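Local coordinates for aminopeptidase YwaD (Bacillus subtilis, PDB 6HC6), which catalyses the removal of N-terminal amino acids from peptides, preferentially leucine, arginine and lysine, using two bound zinc ions, at residues Ala274-Ser279 and Leu421-Val426; Glu285-Ala290 and Leu313-Val318; Glu356-Asp361 and Leu415-Asp420; Ile233-Pro236 and His241-Ile244. All coordinates share one frame; numbering follows the deposited sequence.

Contact 1: residues Ala274-Ser279 and Leu421-Val426; sequences ARVLKS and LVTAAV. With ACT (acetate ion), chain G.
The guanidinium group of Arg275 meets a bound acetate ion, probably from the crystallisation liquor, at its edge: the acetate oxygen O lies in the guanidinium plane, 2.6 Å from Arg275 NH1. The hydrogen bond is short but clearly bent, with an N-H...O angle of 138°. A bend in the arginine chain at chi3 (66°) swings the guanidinium round to this position. Arg275 CD lies 3.8 Å from the acetate O. NH2 forms a salt bridge with Glu272 of the same helix, and the group therefore links two carboxylates. With an alanine in place of Arg275, Glu272 would probably lose its charged mate and the acetate its hydrogen-bond donor. Lys278 NZ brings a second positive charge to within 3.9 Å of the same acetate O.

On another side of the same turn, Val276 and Leu277 face helix 412-430. Helices 260-277 and 412-430 lie side by side on one face of the central mixed sheet of the M28 peptidase domain, and this contact joins the C-terminal end of the first to the middle of the second. Its contacts are apolar and buried. Leu277 CD1 packs against Val426 CG1 at 3.7 Å, the two side chains crossing at a slant. One turn earlier in helix 412-430, Thr423 CG2 is met by Val276 CG1 at a looser 4.2 Å. The threonine methyl stands anti to the backbone N, which leaves OG1 beside that nitrogen (chi1 -66°), where it bonds to Gly419 O of its own helix. Met273 packs on both Thr423 and Val426, while Phe320 of strand 316-322 lies against Val426.

Contact 2: residues Glu285-Ala290 and Leu313-Val318; sequences EIRFIA and LKRSEV
Glu285, Arg287 and Arg315 form a salt-bridge network at one end of the parallel part of the central sheet in the M28 peptidase domain. Strand 285-291 and strand 316-322 are separated in the sheet by strand 244-250, and the side chain of Arg315, from the end of helix 310-315, reaches past the start of that strand, touching Ile244. The carboxylate of Glu285 is shared between the two arginines. Arg287 takes it side-on, NE and NH2 both donating to Glu285 OE1 from the same face of the carboxylate, at 2.7 Å from NE and 2.9 Å from NH2. Arg315 uses the other oxygen, its plane inclined by 41° to that of the carboxylate. A bend at chi3 (-85°) turns the guanidinium of Arg315 toward the strand, while its NH1 also bonds to Pro242 O. The two guanidinium planes stand 71° apart, and Arg287 NH2 comes within 3.7 Å of Arg315 NH2, a proximity that the carboxylate beside them, bonded to both, probably helps to offset. Lys235 adds a further salt bridge to Glu285 OE2, and Glu312 one to Arg287 NH1. Across the contact, Arg315 NH1 donates almost straight to Glu285 OE2, over 3.2 Å and from above the carboxylate plane.

Contact 3: residues Glu356-Asp361 and Leu415-Asp420; sequences EKIGFD and LQQAGD
Ile358 and Asp420 bring the two backbones to a CA-CA separation of 8.1 Å, and Phe360 and Gln417 approach to 8.6 Å. Residues 415-420 are helical throughout, whereas in residues 356-361 the chain departs from helical backbone angles at Gly359, whose positive phi (64°) turns it so that Phe360 also faces helix 412-430. Gln417 CG stands opposite the backbone N, and the chain then bends at chi2 (62°), which lays the amide obliquely against the Phe360 ring. Gln417 CD is 3.4 Å from Phe360 CD1, with ring and amide planes 32° apart, and Gln417 CG touches Phe360 CE1 at 3.6 Å. Ile358 CD1 comes near two oxygens, 4.0 Å from Gln417 OE1 and 4.1 Å from Asp420 O. Exchanging Gln417 for an alanine would probably strip the amide from Phe360 CD1 and CE1 and leave a gap beside Ile358 CD1. The end of helix 346-358 and the turn after it pack on helix 412-430 at the surface of the α/β/α M28 fold, where that turn leads into strand 363-367 at the edge of the sheet.

Contact 4: residues Ile233-Pro236 and His241-Ile244; sequences IKKP and HPDI
Pro236 and Pro242 make the closer part of this contact, their rings crossing at a slant. Pro236 CG is 4.0 Å from Pro242 CB and 4.1 Å from Pro242 CG, so a corner of one ring sits against the CB-CG side of the other. Both prolines are buried, and both point their rings across the loop, with their CA atoms 7.8 Å apart. This is ordinary apolar contact without a hydrogen bond between the segments, and the small buried surface, 106 Å² in all, shows how modest it is.

The Lys235 side is looser. This residue is exposed, and its long chain runs alongside the prolines until NZ passes Pro242 CD at 4.2 Å, a distance that signifies contact but little grip. The ammonium group is held instead by a salt bridge to Glu285 of strand 285-291. His241, just before Pro242, is likewise exposed, and its CB points away from residues 233-236.

The loop joins strand 226-234 to strand 244-250. These strands are not neighbours in the mixed sheet of the M28 domain, since strand 285-291 lies between them, so the connection has to pass over the end of that strand, and Pro242 packs on Glu285. A proline nitrogen has no hydrogen to donate, whereas Pro242 O accepts from Arg315 NH1. The chemistry thus implies that van der Waals contact closes the loop on itself, while charged and polar bonds to Glu285 and Arg315 tie it to the sheet and the neighbouring helix.

In the fold
From the N terminus, contact 4 comes first: it closes the short loop between strands 226-234 and 244-250 before any other contact opens. Contact 1 then spans the longest stretch, from the end of helix 260-277 to helix 412-430, and encloses both contact 2 and contact 3, which follow one another in series; none of the four cross. Contact 2 joins strand 285-291 to the junction of helix 310-315 and strand 316-322, and contact 3 ties helix 346-358 to helix 412-430. Contacts 2 and 4 are joined by a salt bridge and a hydrogen bond at one end of the sheet, their centres about 8 Å apart. Phe288 packs on Ala274, linking contacts 2 and 1, and Ile358 on Leu421 continues to contact 3.

Contact 1: residues Ala274-Ser279 and Leu421-Val426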
loop_
_atom_site.group_PDB
_atom_site.type_symbol
_atom_site.label_atom_id
_atom_site.label_comp_id
_atom_site.label_asym_id
_atom_site.label_seq_id
_atom_site.Cartn_x
_atom_site.Cartn_y
_atom_site.Cartn_z
ATOM N N ALA A 274 8.293 1.816 -18.705
ATOM C CA ALA A 274 9.397 0.940 -19.094
ATOM C C ALA A 274 9.350 0.618 -20.584
ATOM O O ALA A 274 10.392 0.552 -21.247
ATOM C CB ALA A 274 9.358 -0.340 -18.266
ATOM N N ARG A 275 8.151 0.406 -21.129
ATOM C CA ARG A 275 8.035 0.193 -22.569
ATOM C C ARG A 275 8.498 1.416 -23.345
ATOM O O ARG A 275 9.210 1.292 -24.351
ATOM C CB ARG A 275 6.594 -0.157 -22.953
ATOM C CG ARG A 275 6.481 -0.579 -24.423
ATOM C CD ARG A 275 5.048 -0.598 -24.929
ATOM N NE ARG A 275 4.447 0.739 -24.974
ATOM C CZ ARG A 275 4.590 1.603 -25.974
ATOM N NH1 ARG A 275 5.327 1.292 -27.043
ATOM N NH2 ARG A 275 3.997 2.791 -25.905
ATOM N N VAL A 276 8.102 2.610 -22.901
ATOM C CA VAL A 276 8.504 3.823 -23.608
ATOM C C VAL A 276 10.012 4.025 -23.525
ATOM O O VAL A 276 10.662 4.375 -24.515
ATOM C CB VAL A 276 7.756 5.047 -23.052
ATOM C CG1 VAL A 276 8.308 6.317 -23.708
ATOM C CG2 VAL A 276 6.278 4.913 -23.333
ATOM N N LEU A 277 10.579 3.851 -22.331
ATOM C CA LEU A 277 11.990 4.130 -22.099
ATOM C C LEU A 277 12.903 3.034 -22.624
ATOM O O LEU A 277 14.124 3.237 -22.665
ATOM C CB LEU A 277 12.230 4.335 -20.605
ATOM C CG LEU A 277 11.464 5.532 -20.053
ATOM C CD1 LEU A 277 11.693 5.653 -18.568
ATOM C CD2 LEU A 277 11.928 6.779 -20.777
ATOM N N LYS A 278 12.340 1.895 -23.028
ATOM C CA LYS A 278 13.135 0.795 -23.560
ATOM C C LYS A 278 14.069 1.270 -24.667
ATOM O O LYS A 278 15.253 0.917 -24.687
ATOM C CB LYS A 278 12.199 -0.302 -24.070
ATOM C CG LYS A 278 12.860 -1.425 -24.835
ATOM C CD LYS A 278 11.811 -2.271 -25.562
ATOM C CE LYS A 278 10.887 -1.414 -26.420
ATOM N NZ LYS A 278 10.226 -2.195 -27.506
ATOM N N SER A 279 13.564 2.105 -25.576
ATOM C CA SER A 279 14.320 2.571 -26.731
ATOM C C SER A 279 14.921 3.959 -26.523
ATOM O O SER A 279 15.105 4.705 -27.495
ATOM C CB SER A 279 13.429 2.560 -27.973
ATOM O OG SER A 279 12.361 3.480 -27.836
ATOM N N LEU A 421 3.380 12.888 -17.496
ATOM C CA LEU A 421 4.162 13.735 -16.597
ATOM C C LEU A 421 5.352 12.974 -16.019
ATOM O O LEU A 421 6.489 13.458 -16.066
ATOM C CB LEU A 421 3.273 14.287 -15.475
ATOM C CG LEU A 421 3.876 15.248 -14.441
ATOM C CD1 LEU A 421 4.693 14.529 -13.339
ATOM C CD2 LEU A 421 4.721 16.321 -15.120
ATOM N N VAL A 422 5.112 11.797 -15.440
ATOM C CA VAL A 422 6.211 11.079 -14.798
ATOM C C VAL A 422 7.175 10.525 -15.841
ATOM O O VAL A 422 8.389 10.426 -15.589
ATOM C CB VAL A 422 5.670 9.969 -13.876
ATOM C CG1 VAL A 422 6.806 9.352 -13.080
ATOM C CG2 VAL A 422 4.590 10.523 -12.936
ATOM N N THR A 423 6.676 10.168 -17.031
ATOM C CA THR A 423 7.597 9.722 -18.080
ATOM C C THR A 423 8.537 10.849 -18.487
ATOM O O THR A 423 9.742 10.632 -18.673
ATOM C CB THR A 423 6.826 9.199 -19.294
ATOM O OG1 THR A 423 6.119 8.008 -18.927
ATOM C CG2 THR A 423 7.780 8.862 -20.434
ATOM N N ALA A 424 8.008 12.066 -18.614
ATOM C CA ALA A 424 8.859 13.196 -18.954
ATOM C C ALA A 424 9.812 13.526 -17.817
ATOM O O ALA A 424 10.941 13.964 -18.061
ATOM C CB ALA A 424 8.010 14.416 -19.312
ATOM N N ALA A 425 9.361 13.360 -16.574
ATOM C CA ALA A 425 10.219 13.629 -15.424
ATOM C C ALA A 425 11.375 12.637 -15.361
ATOM O O ALA A 425 12.526 13.021 -15.140
ATOM C CB ALA A 425 9.402 13.572 -14.131
ATOM N N VAL A 426 11.075 11.350 -15.530
ATOM C CA VAL A 426 12.137 10.351 -15.550
ATOM C C VAL A 426 13.053 10.587 -16.742
ATOM O O VAL A 426 14.282 10.485 -16.627
ATOM C CB VAL A 426 11.532 8.936 -15.552
ATOM C CG1 VAL A 426 12.631 7.874 -15.735
ATOM C CG2 VAL A 426 10.777 8.694 -14.258
HETATM C C ACT G . 6.207 -1.403 -28.919
HETATM O O ACT G . 6.797 -0.516 -28.250
HETATM O OXT ACT G . 5.605 -1.290 -30.026
HETATM C CH3 ACT G . 6.217 -2.834 -28.309
#

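Contact 2: residues Glu285-Ala290 and Leu313-Val318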
loop_
_atom_site.group_PDB
_atom_site.type_symbol
_atom_site.label_atom_id
_atom_site.label_comp_id
_atom_site.label_asym_id
_atom_site.label_seq_id
_atom_site.Cartn_x
_atom_site.Cartn_y
_atom_site.Cartn_z
ATOM N N GLU A 285 21.566 3.533 -14.820
ATOM C CA GLU A 285 20.956 2.225 -14.636
ATOM C C GLU A 285 19.541 2.439 -14.120
ATOM O O GLU A 285 19.352 3.029 -13.052
ATOM C CB GLU A 285 21.764 1.372 -13.659
ATOM C CG GLU A 285 21.131 0.009 -13.398
ATOM C CD GLU A 285 21.952 -0.862 -12.468
ATOM O OE1 GLU A 285 21.378 -1.767 -11.819
ATOM O OE2 GLU A 285 23.174 -0.640 -12.386
ATOM N N ILE A 286 18.543 2.002 -14.879
ATOM C CA ILE A 286 17.153 2.230 -14.503
ATOM C C ILE A 286 16.560 0.916 -14.018
ATOM O O ILE A 286 16.545 -0.082 -14.747
ATOM C CB ILE A 286 16.333 2.814 -15.658
ATOM C CG1 ILE A 286 17.052 4.024 -16.247
ATOM C CG2 ILE A 286 14.964 3.214 -15.142
ATOM C CD1 ILE A 286 16.401 4.552 -17.513
ATOM N N ARG A 287 16.079 0.914 -12.784
ATOM C CA ARG A 287 15.469 -0.265 -12.188
ATOM C C ARG A 287 13.974 -0.012 -12.065
ATOM O O ARG A 287 13.543 0.880 -11.324
ATOM C CB ARG A 287 16.098 -0.566 -10.832
ATOM C CG ARG A 287 17.600 -0.720 -10.924
ATOM C CD ARG A 287 18.178 -1.247 -9.635
ATOM N NE ARG A 287 19.626 -1.416 -9.748
ATOM C CZ ARG A 287 20.427 -1.722 -8.734
ATOM N NH1 ARG A 287 19.924 -1.894 -7.517
ATOM N NH2 ARG A 287 21.730 -1.855 -8.934
ATOM N N PHE A 288 13.186 -0.786 -12.803
ATOM C CA PHE A 288 11.735 -0.743 -12.669
ATOM C C PHE A 288 11.328 -1.821 -11.681
ATOM O O PHE A 288 11.665 -2.997 -11.860
ATOM C CB PHE A 288 11.046 -0.959 -14.010
ATOM C CG PHE A 288 11.424 0.045 -15.048
ATOM C CD1 PHE A 288 12.522 -0.169 -15.869
ATOM C CD2 PHE A 288 10.704 1.222 -15.185
ATOM C CE1 PHE A 288 12.884 0.760 -16.836
ATOM C CE2 PHE A 288 11.072 2.161 -16.149
ATOM C CZ PHE A 288 12.157 1.922 -16.974
ATOM N N ILE A 289 10.642 -1.436 -10.617
ATOM C CA ILE A 289 10.353 -2.402 -9.569
ATOM C C ILE A 289 8.866 -2.413 -9.278
ATOM O O ILE A 289 8.262 -1.357 -9.041
ATOM C CB ILE A 289 11.138 -2.117 -8.282
ATOM C CG1 ILE A 289 12.600 -1.856 -8.625
ATOM C CG2 ILE A 289 10.950 -3.294 -7.348
ATOM C CD1 ILE A 289 13.487 -1.738 -7.419
ATOM N N ALA A 290 8.296 -3.611 -9.265
ATOM C CA ALA A 290 6.976 -3.870 -8.712
ATOM C C ALA A 290 7.177 -4.450 -7.311
ATOM O O ALA A 290 7.707 -5.558 -7.162
ATOM C CB ALA A 290 6.193 -4.823 -9.619
ATOM N N LEU A 313 23.973 1.961 -2.784
ATOM C CA LEU A 313 23.409 3.129 -2.118
ATOM C C LEU A 313 24.135 4.399 -2.536
ATOM O O LEU A 313 23.502 5.426 -2.800
ATOM C CB LEU A 313 23.463 2.954 -0.597
ATOM C CG LEU A 313 22.541 1.876 -0.023
ATOM C CD1 LEU A 313 22.773 1.715 1.473
ATOM C CD2 LEU A 313 21.082 2.224 -0.309
ATOM N N LYS A 314 25.468 4.351 -2.595
ATOM C CA LYS A 314 26.217 5.524 -3.037
ATOM C C LYS A 314 25.861 5.907 -4.469
ATOM O O LYS A 314 25.822 7.095 -4.803
ATOM C CB LYS A 314 27.717 5.277 -2.905
ATOM C CG LYS A 314 28.159 4.996 -1.482
ATOM C CD LYS A 314 27.513 5.964 -0.500
ATOM C CE LYS A 314 27.572 5.429 0.924
ATOM N NZ LYS A 314 26.661 4.267 1.126
ATOM N N ARG A 315 25.592 4.916 -5.329
ATOM C CA ARG A 315 25.223 5.197 -6.714
ATOM C C ARG A 315 23.760 5.587 -6.869
ATOM O O ARG A 315 23.372 6.017 -7.959
ATOM C CB ARG A 315 25.472 3.987 -7.632
ATOM C CG ARG A 315 26.829 3.361 -7.603
ATOM C CD ARG A 315 26.995 2.463 -8.831
ATOM N NE ARG A 315 26.475 1.101 -8.682
ATOM C CZ ARG A 315 25.627 0.513 -9.529
ATOM N NH1 ARG A 315 25.162 1.168 -10.578
ATOM N NH2 ARG A 315 25.231 -0.737 -9.320
ATOM N N SER A 316 22.941 5.428 -5.830
ATOM C CA SER A 316 21.501 5.601 -5.973
ATOM C C SER A 316 21.150 7.076 -6.064
ATOM O O SER A 316 21.501 7.862 -5.179
ATOM C CB SER A 316 20.774 4.968 -4.796
ATOM O OG SER A 316 20.908 3.559 -4.815
ATOM N N GLU A 317 20.436 7.451 -7.125
ATOM C CA GLU A 317 20.190 8.857 -7.410
ATOM C C GLU A 317 18.782 9.299 -7.054
ATOM O O GLU A 317 18.608 10.282 -6.326
ATOM C CB GLU A 317 20.460 9.149 -8.890
ATOM C CG GLU A 317 20.256 10.601 -9.276
ATOM C CD GLU A 317 20.582 10.846 -10.731
ATOM O OE1 GLU A 317 21.687 10.467 -11.151
ATOM O OE2 GLU A 317 19.722 11.387 -11.457
ATOM N N VAL A 318 17.768 8.599 -7.550
ATOM C CA VAL A 318 16.406 9.100 -7.443
ATOM C C VAL A 318 15.451 7.917 -7.555
ATOM O O VAL A 318 15.730 6.944 -8.263
ATOM C CB VAL A 318 16.161 10.183 -8.527
ATOM C CG1 VAL A 318 16.448 9.638 -9.918
ATOM C CG2 VAL A 318 14.790 10.667 -8.486
#

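Contact 3: residues Glu356-Asp361 and Leu415-Asp420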
loop_
_atom_site.group_PDB
_atom_site.type_symbol
_atom_site.label_atom_id
_atom_site.label_comp_id
_atom_site.label_asym_id
_atom_site.label_seq_id
_atom_site.Cartn_x
_atom_site.Cartn_y
_atom_site.Cartn_z
ATOM N N GLU A 356 6.671 21.861 -16.853
ATOM C CA GLU A 356 6.860 23.025 -17.720
ATOM C C GLU A 356 6.994 22.623 -19.185
ATOM O O GLU A 356 6.439 23.286 -20.068
ATOM C CB GLU A 356 8.082 23.825 -17.269
ATOM C CG GLU A 356 7.907 24.501 -15.915
ATOM C CD GLU A 356 9.227 24.876 -15.251
ATOM O OE1 GLU A 356 9.188 25.500 -14.165
ATOM O OE2 GLU A 356 10.298 24.559 -15.812
ATOM N N LYS A 357 7.735 21.551 -19.474
ATOM C CA LYS A 357 7.947 21.176 -20.870
ATOM C C LYS A 357 6.651 20.704 -21.528
ATOM O O LYS A 357 6.395 21.018 -22.697
ATOM C CB LYS A 357 9.034 20.102 -20.979
ATOM C CG LYS A 357 9.394 19.739 -22.422
ATOM C CD LYS A 357 10.771 19.083 -22.529
ATOM C CE LYS A 357 11.405 19.328 -23.901
ATOM N NZ LYS A 357 12.087 20.653 -24.023
ATOM N N ILE A 358 5.811 19.965 -20.795
ATOM C CA ILE A 358 4.570 19.440 -21.362
ATOM C C ILE A 358 3.372 20.336 -21.090
ATOM O O ILE A 358 2.264 20.017 -21.537
ATOM C CB ILE A 358 4.278 18.008 -20.863
ATOM C CG1 ILE A 358 3.896 18.016 -19.379
ATOM C CG2 ILE A 358 5.475 17.110 -21.130
ATOM C CD1 ILE A 358 3.572 16.646 -18.823
ATOM N N GLY A 359 3.557 21.448 -20.381
ATOM C CA GLY A 359 2.447 22.323 -20.051
ATOM C C GLY A 359 1.408 21.668 -19.159
ATOM O O GLY A 359 0.291 21.390 -19.608
ATOM N N PHE A 360 1.773 21.413 -17.896
ATOM C CA PHE A 360 0.884 20.832 -16.890
ATOM C C PHE A 360 0.963 21.715 -15.645
ATOM O O PHE A 360 2.035 21.859 -15.054
ATOM C CB PHE A 360 1.291 19.383 -16.597
ATOM C CG PHE A 360 0.508 18.736 -15.483
ATOM C CD1 PHE A 360 -0.843 18.467 -15.634
ATOM C CD2 PHE A 360 1.132 18.384 -14.291
ATOM C CE1 PHE A 360 -1.570 17.865 -14.608
ATOM C CE2 PHE A 360 0.419 17.775 -13.266
ATOM C CZ PHE A 360 -0.933 17.515 -13.426
ATOM N N ASP A 361 -0.151 22.352 -15.267
ATOM C CA ASP A 361 -0.127 23.356 -14.202
ATOM C C ASP A 361 -0.707 22.861 -12.881
ATOM O O ASP A 361 -0.765 23.639 -11.920
ATOM C CB ASP A 361 -0.880 24.620 -14.638
ATOM C CG ASP A 361 -0.036 25.551 -15.484
ATOM O OD1 ASP A 361 1.214 25.513 -15.386
ATOM O OD2 ASP A 361 -0.637 26.338 -16.251
ATOM N N LEU A 415 -4.720 8.353 -16.207
ATOM C CA LEU A 415 -3.537 7.541 -16.476
ATOM C C LEU A 415 -2.625 8.218 -17.484
ATOM O O LEU A 415 -1.398 8.235 -17.317
ATOM C CB LEU A 415 -3.945 6.168 -17.006
ATOM C CG LEU A 415 -4.606 5.219 -16.006
ATOM C CD1 LEU A 415 -5.164 4.004 -16.732
ATOM C CD2 LEU A 415 -3.609 4.818 -14.917
ATOM N N GLN A 416 -3.212 8.776 -18.543
ATOM C CA GLN A 416 -2.424 9.395 -19.599
ATOM C C GLN A 416 -1.674 10.617 -19.086
ATOM O O GLN A 416 -0.481 10.787 -19.363
ATOM C CB GLN A 416 -3.336 9.770 -20.769
ATOM C CG GLN A 416 -2.599 10.348 -21.961
ATOM C CD GLN A 416 -1.780 9.287 -22.650
ATOM O OE1 GLN A 416 -2.280 8.198 -22.944
ATOM N NE2 GLN A 416 -0.507 9.587 -22.900
ATOM N N GLN A 417 -2.359 11.482 -18.340
ATOM C CA GLN A 417 -1.715 12.706 -17.870
ATOM C C GLN A 417 -0.644 12.398 -16.834
ATOM O O GLN A 417 0.453 12.969 -16.881
ATOM C CB GLN A 417 -2.765 13.662 -17.297
ATOM C CG GLN A 417 -2.188 14.956 -16.707
ATOM C CD GLN A 417 -1.457 15.826 -17.732
ATOM O OE1 GLN A 417 -0.238 15.711 -17.916
ATOM N NE2 GLN A 417 -2.198 16.711 -18.390
ATOM N N ALA A 418 -0.940 11.496 -15.894
ATOM C CA ALA A 418 0.079 11.062 -14.944
ATOM C C ALA A 418 1.229 10.371 -15.668
ATOM O O ALA A 418 2.403 10.651 -15.402
ATOM C CB ALA A 418 -0.530 10.129 -13.896
ATOM N N GLY A 419 0.908 9.468 -16.594
ATOM C CA GLY A 419 1.952 8.782 -17.343
ATOM C C GLY A 419 2.838 9.733 -18.128
ATOM O O GLY A 419 4.069 9.604 -18.122
ATOM N N ASP A 420 2.229 10.699 -18.817
ATOM C CA ASP A 420 3.022 11.661 -19.582
ATOM C C ASP A 420 3.899 12.506 -18.666
ATOM O O ASP A 420 5.057 12.794 -18.995
ATOM C CB ASP A 420 2.115 12.550 -20.430
ATOM C CG ASP A 420 1.581 11.835 -21.657
ATOM O OD1 ASP A 420 2.288 10.942 -22.178
ATOM O OD2 ASP A 420 0.462 12.168 -22.106
#

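Contact 4: residues Ile233-Pro236 and His241-Ile244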
loop_
_atom_site.group_PDB
_atom_site.type_symbol
_atom_site.label_atom_id
_atom_site.label_comp_id
_atom_site.label_asym_id
_atom_site.label_seq_id
_atom_site.Cartn_x
_atom_site.Cartn_y
_atom_site.Cartn_z
ATOM N N ILE A 233 15.716 -4.436 -14.926
ATOM C CA ILE A 233 16.789 -3.449 -14.985
ATOM C C ILE A 233 17.151 -3.172 -16.434
ATOM O O ILE A 233 17.359 -4.100 -17.226
ATOM C CB ILE A 233 18.023 -3.901 -14.191
ATOM C CG1 ILE A 233 17.624 -4.123 -12.725
ATOM C CG2 ILE A 233 19.128 -2.871 -14.327
ATOM C CD1 ILE A 233 18.781 -4.540 -11.827
ATOM N N LYS A 234 17.217 -1.889 -16.764
ATOM C CA LYS A 234 17.756 -1.376 -18.020
ATOM C C LYS A 234 19.149 -0.841 -17.713
ATOM O O LYS A 234 19.299 0.234 -17.120
ATOM C CB LYS A 234 16.837 -0.290 -18.566
ATOM C CG LYS A 234 17.433 0.580 -19.661
ATOM C CD LYS A 234 16.319 1.384 -20.314
ATOM C CE LYS A 234 16.866 2.454 -21.227
ATOM N NZ LYS A 234 17.394 1.877 -22.481
ATOM N N LYS A 235 20.167 -1.587 -18.107
ATOM C CA LYS A 235 21.522 -1.225 -17.725
ATOM C C LYS A 235 22.306 -0.729 -18.934
ATOM O O LYS A 235 22.189 -1.300 -20.025
ATOM C CB LYS A 235 22.245 -2.428 -17.095
ATOM C CG LYS A 235 23.612 -2.104 -16.497
ATOM C CD LYS A 235 23.882 -2.864 -15.213
ATOM C CE LYS A 235 25.255 -2.517 -14.647
ATOM N NZ LYS A 235 25.231 -2.236 -13.184
ATOM N N PRO A 236 23.091 0.337 -18.787
ATOM C CA PRO A 236 23.917 0.803 -19.907
ATOM C C PRO A 236 25.103 -0.128 -20.112
ATOM O O PRO A 236 25.685 -0.640 -19.153
ATOM C CB PRO A 236 24.363 2.201 -19.459
ATOM C CG PRO A 236 24.333 2.144 -17.976
ATOM C CD PRO A 236 23.212 1.206 -17.604
ATOM N N HIS A 241 29.832 1.397 -12.876
ATOM C CA HIS A 241 29.190 1.959 -11.695
ATOM C C HIS A 241 28.237 3.121 -12.015
ATOM O O HIS A 241 28.382 4.215 -11.477
ATOM C CB HIS A 241 30.241 2.405 -10.685
ATOM C CG HIS A 241 31.092 1.290 -10.166
ATOM N ND1 HIS A 241 32.396 1.098 -10.575
ATOM C CD2 HIS A 241 30.832 0.312 -9.266
ATOM C CE1 HIS A 241 32.899 0.047 -9.952
ATOM N NE2 HIS A 241 31.972 -0.447 -9.151
ATOM N N PRO A 242 27.238 2.897 -12.871
ATOM C CA PRO A 242 26.329 3.993 -13.238
ATOM C C PRO A 242 25.452 4.444 -12.075
ATOM O O PRO A 242 25.182 3.700 -11.131
ATOM C CB PRO A 242 25.476 3.381 -14.355
ATOM C CG PRO A 242 25.492 1.906 -14.072
ATOM C CD PRO A 242 26.868 1.627 -13.522
ATOM N N ASP A 243 24.991 5.694 -12.168
ATOM C CA ASP A 243 23.965 6.182 -11.253
ATOM C C ASP A 243 22.683 5.377 -11.451
ATOM O O ASP A 243 22.333 5.017 -12.577
ATOM C CB ASP A 243 23.694 7.668 -11.501
ATOM C CG ASP A 243 24.880 8.555 -11.146
ATOM O OD1 ASP A 243 25.718 8.144 -10.315
ATOM O OD2 ASP A 243 24.978 9.665 -11.717
ATOM N N ILE A 244 21.985 5.086 -10.357
ATOM C CA ILE A 244 20.783 4.258 -10.396
ATOM C C ILE A 244 19.547 5.128 -10.232
ATOM O O ILE A 244 19.470 5.948 -9.305
ATOM C CB ILE A 244 20.805 3.169 -9.311
ATOM C CG1 ILE A 244 22.012 2.265 -9.481
ATOM C CG2 ILE A 244 19.561 2.310 -9.416
ATOM C CD1 ILE A 244 22.381 1.568 -8.199
#